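VP4 protein (Tellina virus 1, PDB 3P06) is a serine protease, caught here as an intramolecular cis acyl-enzyme, that probably cleaves the viral polyprotein into its final products. Local coordinates at residues 47-50 with 54-57; 120-125 with 183-188. One frame throughout, in Å; residues are numbered along the deposited sequence.

Contact 1 of 2, residues 47-50 with 54-57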
# COMPACT_ATOMS: atom_id res chain seq x y z
N ALA A 47 10.95 -3.13 -9.65
CA ALA A 47 10.47 -2.46 -10.87
C ALA A 47 11.21 -1.13 -10.97
O ALA A 47 11.16 -0.31 -10.03
CB ALA A 47 8.98 -2.23 -10.77
N GLN A 48 11.94 -0.90 -12.05
CA GLN A 48 12.51 0.43 -12.32
C GLN A 48 11.50 1.16 -13.23
O GLN A 48 11.03 0.55 -14.22
CB GLN A 48 13.84 0.28 -13.05
CG GLN A 48 14.81 -0.49 -12.16
CD GLN A 48 16.13 -0.64 -12.83
OE1 GLN A 48 16.24 -1.19 -13.93
NE2 GLN A 48 17.15 -0.09 -12.19
N THR A 49 11.19 2.41 -12.93
CA THR A 49 10.12 3.06 -13.66
C THR A 49 10.65 3.97 -14.70
O THR A 49 11.82 4.44 -14.63
CB THR A 49 9.24 3.93 -12.79
OG1 THR A 49 10.02 5.07 -12.42
CG2 THR A 49 8.75 3.17 -11.50
N VAL A 50 9.79 4.32 -15.64
CA VAL A 50 10.18 5.28 -16.68
C VAL A 50 10.63 6.65 -16.15
O VAL A 50 11.44 7.29 -16.81
CB VAL A 50 9.11 5.46 -17.74
CG1 VAL A 50 9.12 4.20 -18.69
CG2 VAL A 50 7.71 5.83 -17.06
N THR A 54 12.44 3.47 -8.35
CA THR A 54 12.73 2.04 -8.12
C THR A 54 11.72 1.56 -7.09
O THR A 54 11.58 2.22 -6.03
CB THR A 54 14.16 1.78 -7.53
OG1 THR A 54 15.17 2.35 -8.35
CG2 THR A 54 14.43 0.28 -7.47
N ILE A 55 10.97 0.47 -7.38
CA ILE A 55 10.00 -0.01 -6.42
C ILE A 55 10.47 -1.43 -6.02
O ILE A 55 10.59 -2.34 -6.86
CB ILE A 55 8.62 -0.09 -7.09
CG1 ILE A 55 8.23 1.27 -7.76
CG2 ILE A 55 7.52 -0.54 -6.10
CD1 ILE A 55 7.11 1.11 -8.77
N TYR A 56 10.63 -1.65 -4.73
CA TYR A 56 11.03 -2.91 -4.14
C TYR A 56 9.85 -3.58 -3.48
O TYR A 56 8.91 -2.92 -3.06
CB TYR A 56 12.11 -2.63 -3.03
CG TYR A 56 13.36 -1.89 -3.48
CD1 TYR A 56 14.52 -2.60 -3.82
CD2 TYR A 56 13.38 -0.45 -3.57
CE1 TYR A 56 15.69 -1.94 -4.19
CE2 TYR A 56 14.58 0.24 -3.94
CZ TYR A 56 15.70 -0.51 -4.27
OH TYR A 56 16.86 0.10 -4.65
N GLY A 57 9.96 -4.90 -3.27
CA GLY A 57 9.02 -5.63 -2.43
C GLY A 57 7.99 -6.35 -3.34
O GLY A 57 7.08 -6.97 -2.84

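Contact 2 of 2, residues 120-125 with 183-188. With BME (beta-mercaptoethanol), chain F; SO4 (sulfate ion), chain B.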
# COMPACT_ATOMS: atom_id res chain seq x y z
N PHE A 120 -3.54 9.61 7.62
CA PHE A 120 -4.41 8.67 8.28
C PHE A 120 -5.49 8.32 7.27
O PHE A 120 -6.61 8.81 7.37
CB PHE A 120 -4.99 9.31 9.52
CG PHE A 120 -5.84 8.41 10.34
CD1 PHE A 120 -5.31 7.29 10.94
CD2 PHE A 120 -7.21 8.71 10.55
CE1 PHE A 120 -6.13 6.42 11.70
CE2 PHE A 120 -8.02 7.82 11.32
CZ PHE A 120 -7.46 6.72 11.90
N LEU A 121 -5.13 7.49 6.30
CA LEU A 121 -6.01 7.19 5.22
C LEU A 121 -5.37 6.06 4.45
O LEU A 121 -4.17 6.09 4.17
CB LEU A 121 -6.13 8.41 4.30
CG LEU A 121 -7.12 8.30 3.13
CD1 LEU A 121 -8.52 8.38 3.61
CD2 LEU A 121 -6.89 9.35 2.04
N MSE A 122 -6.14 5.06 4.06
CA MSE A 122 -5.57 3.97 3.29
C MSE A 122 -5.94 4.24 1.84
O MSE A 122 -6.97 4.91 1.56
CB MSE A 122 -6.17 2.63 3.72
CG MSE A 122 -5.84 2.31 5.19
SE MSE A 122 -6.49 0.45 5.52
CE MSE A 122 -4.82 -0.37 4.95
N VAL A 123 -5.14 3.72 0.92
CA VAL A 123 -5.43 4.01 -0.47
C VAL A 123 -5.39 2.72 -1.31
O VAL A 123 -4.50 1.92 -1.14
CB VAL A 123 -4.41 5.06 -0.99
CG1 VAL A 123 -4.50 5.22 -2.51
CG2 VAL A 123 -4.62 6.46 -0.24
N THR A 124 -6.34 2.49 -2.21
CA THR A 124 -6.26 1.29 -3.07
C THR A 124 -6.52 1.68 -4.52
O THR A 124 -7.41 2.51 -4.80
CB THR A 124 -7.28 0.12 -2.60
OG1 THR A 124 -7.01 -1.12 -3.30
CG2 THR A 124 -8.71 0.48 -2.89
N GLY A 125 -5.82 1.01 -5.45
CA GLY A 125 -6.16 1.07 -6.86
C GLY A 125 -4.92 0.95 -7.73
O GLY A 125 -3.81 1.24 -7.29
N VAL A 183 -2.95 2.28 14.19
CA VAL A 183 -3.87 1.33 13.62
C VAL A 183 -3.15 0.01 13.64
O VAL A 183 -1.90 -0.06 13.45
CB VAL A 183 -4.38 1.69 12.13
CG1 VAL A 183 -5.43 2.83 12.21
CG2 VAL A 183 -3.24 2.11 11.16
N THR A 184 -3.89 -1.06 13.87
CA THR A 184 -3.24 -2.35 13.77
C THR A 184 -3.98 -3.24 12.74
O THR A 184 -5.16 -3.02 12.45
CB THR A 184 -3.16 -3.00 15.12
OG1 THR A 184 -4.49 -3.33 15.52
CG2 THR A 184 -2.57 -2.02 16.16
N PHE A 185 -3.28 -4.25 12.21
CA PHE A 185 -3.85 -5.12 11.17
C PHE A 185 -3.46 -6.54 11.47
O PHE A 185 -2.47 -6.75 12.18
CB PHE A 185 -3.29 -4.73 9.82
CG PHE A 185 -3.51 -3.31 9.47
CD1 PHE A 185 -4.76 -2.88 8.95
CD2 PHE A 185 -2.48 -2.39 9.67
CE1 PHE A 185 -4.98 -1.50 8.64
CE2 PHE A 185 -2.68 -1.01 9.32
CZ PHE A 185 -3.94 -0.58 8.83
N SER A 186 -4.23 -7.52 10.96
CA SER A 186 -3.89 -8.95 11.05
C SER A 186 -2.78 -9.25 10.04
O SER A 186 -2.64 -8.58 8.99
CB SER A 186 -5.11 -9.84 10.67
OG SER A 186 -5.97 -10.00 11.79
N SER A 187 -2.01 -10.29 10.33
CA SER A 187 -1.05 -10.74 9.34
C SER A 187 -1.48 -12.09 8.76
O SER A 187 -2.31 -12.78 9.33
CB SER A 187 0.35 -10.83 9.94
OG SER A 187 0.31 -11.50 11.19
N GLY A 188 -0.91 -12.46 7.62
CA GLY A 188 -1.13 -13.78 7.08
C GLY A 188 0.12 -14.29 6.39
O GLY A 188 1.06 -13.54 6.11
C1 BME F . 1.06 -8.65 6.96
C2 BME F . -0.21 -8.07 6.30
O1 BME F . 1.04 -10.08 7.22
S2 BME F . -1.06 -6.95 7.54
S SO4 B . -9.00 -2.55 -5.94
O1 SO4 B . -8.30 -1.32 -6.17
O2 SO4 B . -9.98 -2.31 -4.87
O3 SO4 B . -9.68 -2.89 -7.17
O4 SO4 B . -8.19 -3.70 -5.62

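Contact 1 of 2, residues 47-50 with 54-57
With CG1 opposite the carbonyl carbon (chi1 -53°) and the chain extended at chi2, I55 carries CD1 toward T49, whose chi1 of 71° places CG2 beside its own backbone N. The two methyls meet at 3.8 Å between T49 CG2 and I55 CD1, and this methyl pair is where T49 and I55 touch; the side chains cross at about a right angle. Nearer the backbone, A47 and I55 project from the same face of the sheet, with A47 CB 4.3 Å from I55 CB; helix 64-67 covers A47 through I64 and A67, while I72 and W103 pack on I55. The contact closes the beta hairpin of strands 45-48 and 54-58. A47 and I55 are an antiparallel hydrogen-bonded pair: A47 N donates to I55 O at 2.9 Å. In return, I55 N donates to A47 O at 2.8 Å. A47 O also receives a CA-H...O contact from T54 CA at 3.4 Å. Q48 and T54 follow as the non-hydrogen-bonded pair, their side chains on the other face. Beyond the strand, T49 OG1 is hydrogen-bonded to I72 O and G53 N, which ties the buried hydroxyl to the turn and to a neighbouring loop.

Contact 2 of 2, residues 120-125 with 183-188
F120 meets V183 at the rim of its ring: V183 CG1 lies near the ring plane, 3.7 Å from F120 CE1. The ring reaches there because CG stands opposite the backbone N (chi1 -176°), and the ring of W178 meets it too. The second touch joins M122, a selenomethionine, to F185. Its chain runs extended through chi2 and then bends at chi3 (88°), which sets M122 CE 3.9 Å from F185 CE1. SE is 5.2 Å from the F185 ring centroid and 66° off its normal, an oblique Met-aromatic contact. This apolar part is dense: V145 of helix 138-149 touches both M122 and F185, with L11 and P13 of strand 9-18 also on M122.

Toward 186-188 the character changes. S186 and S187 are exposed, and a glycerol is hydrogen-bonded to S186 N and T184 O. At the far end of 120-125, T124 OG1 is hydrogen-bonded to K141 NZ, a predicted active-site residue; a sulfate beside T124 also bonds K141 NZ, L136 N and L137 N. No hydrogen bond crosses between the segments, whose strands belong to separate sheets, so side chains alone join them, through dispersion and an oblique selenium-aromatic contact.

How the contacts relate
Contacts 1 and 2 lie on opposite sides of the chain's centre, their centres 21 Å apart and their nearest atoms about 11 Å apart, so neither touches the other. Contact 1 is local, a hairpin at the outer edge of the mixed sheet, and lies away from the annotated sites. Contact 2 joins segments 58 residues apart in sequence and sits nearer the predicted catalytic residues: the M122 side chain is about 7 Å from that of K141 and about 10 Å from that of the nucleophile S102. A bound urea lies about 6 Å from the F120 side chain. Strand 9-18, which packs on 122-124, belongs to the same mixed sheet as the hairpin, with strands 75-81 and 21-31 between it and strand 54-58.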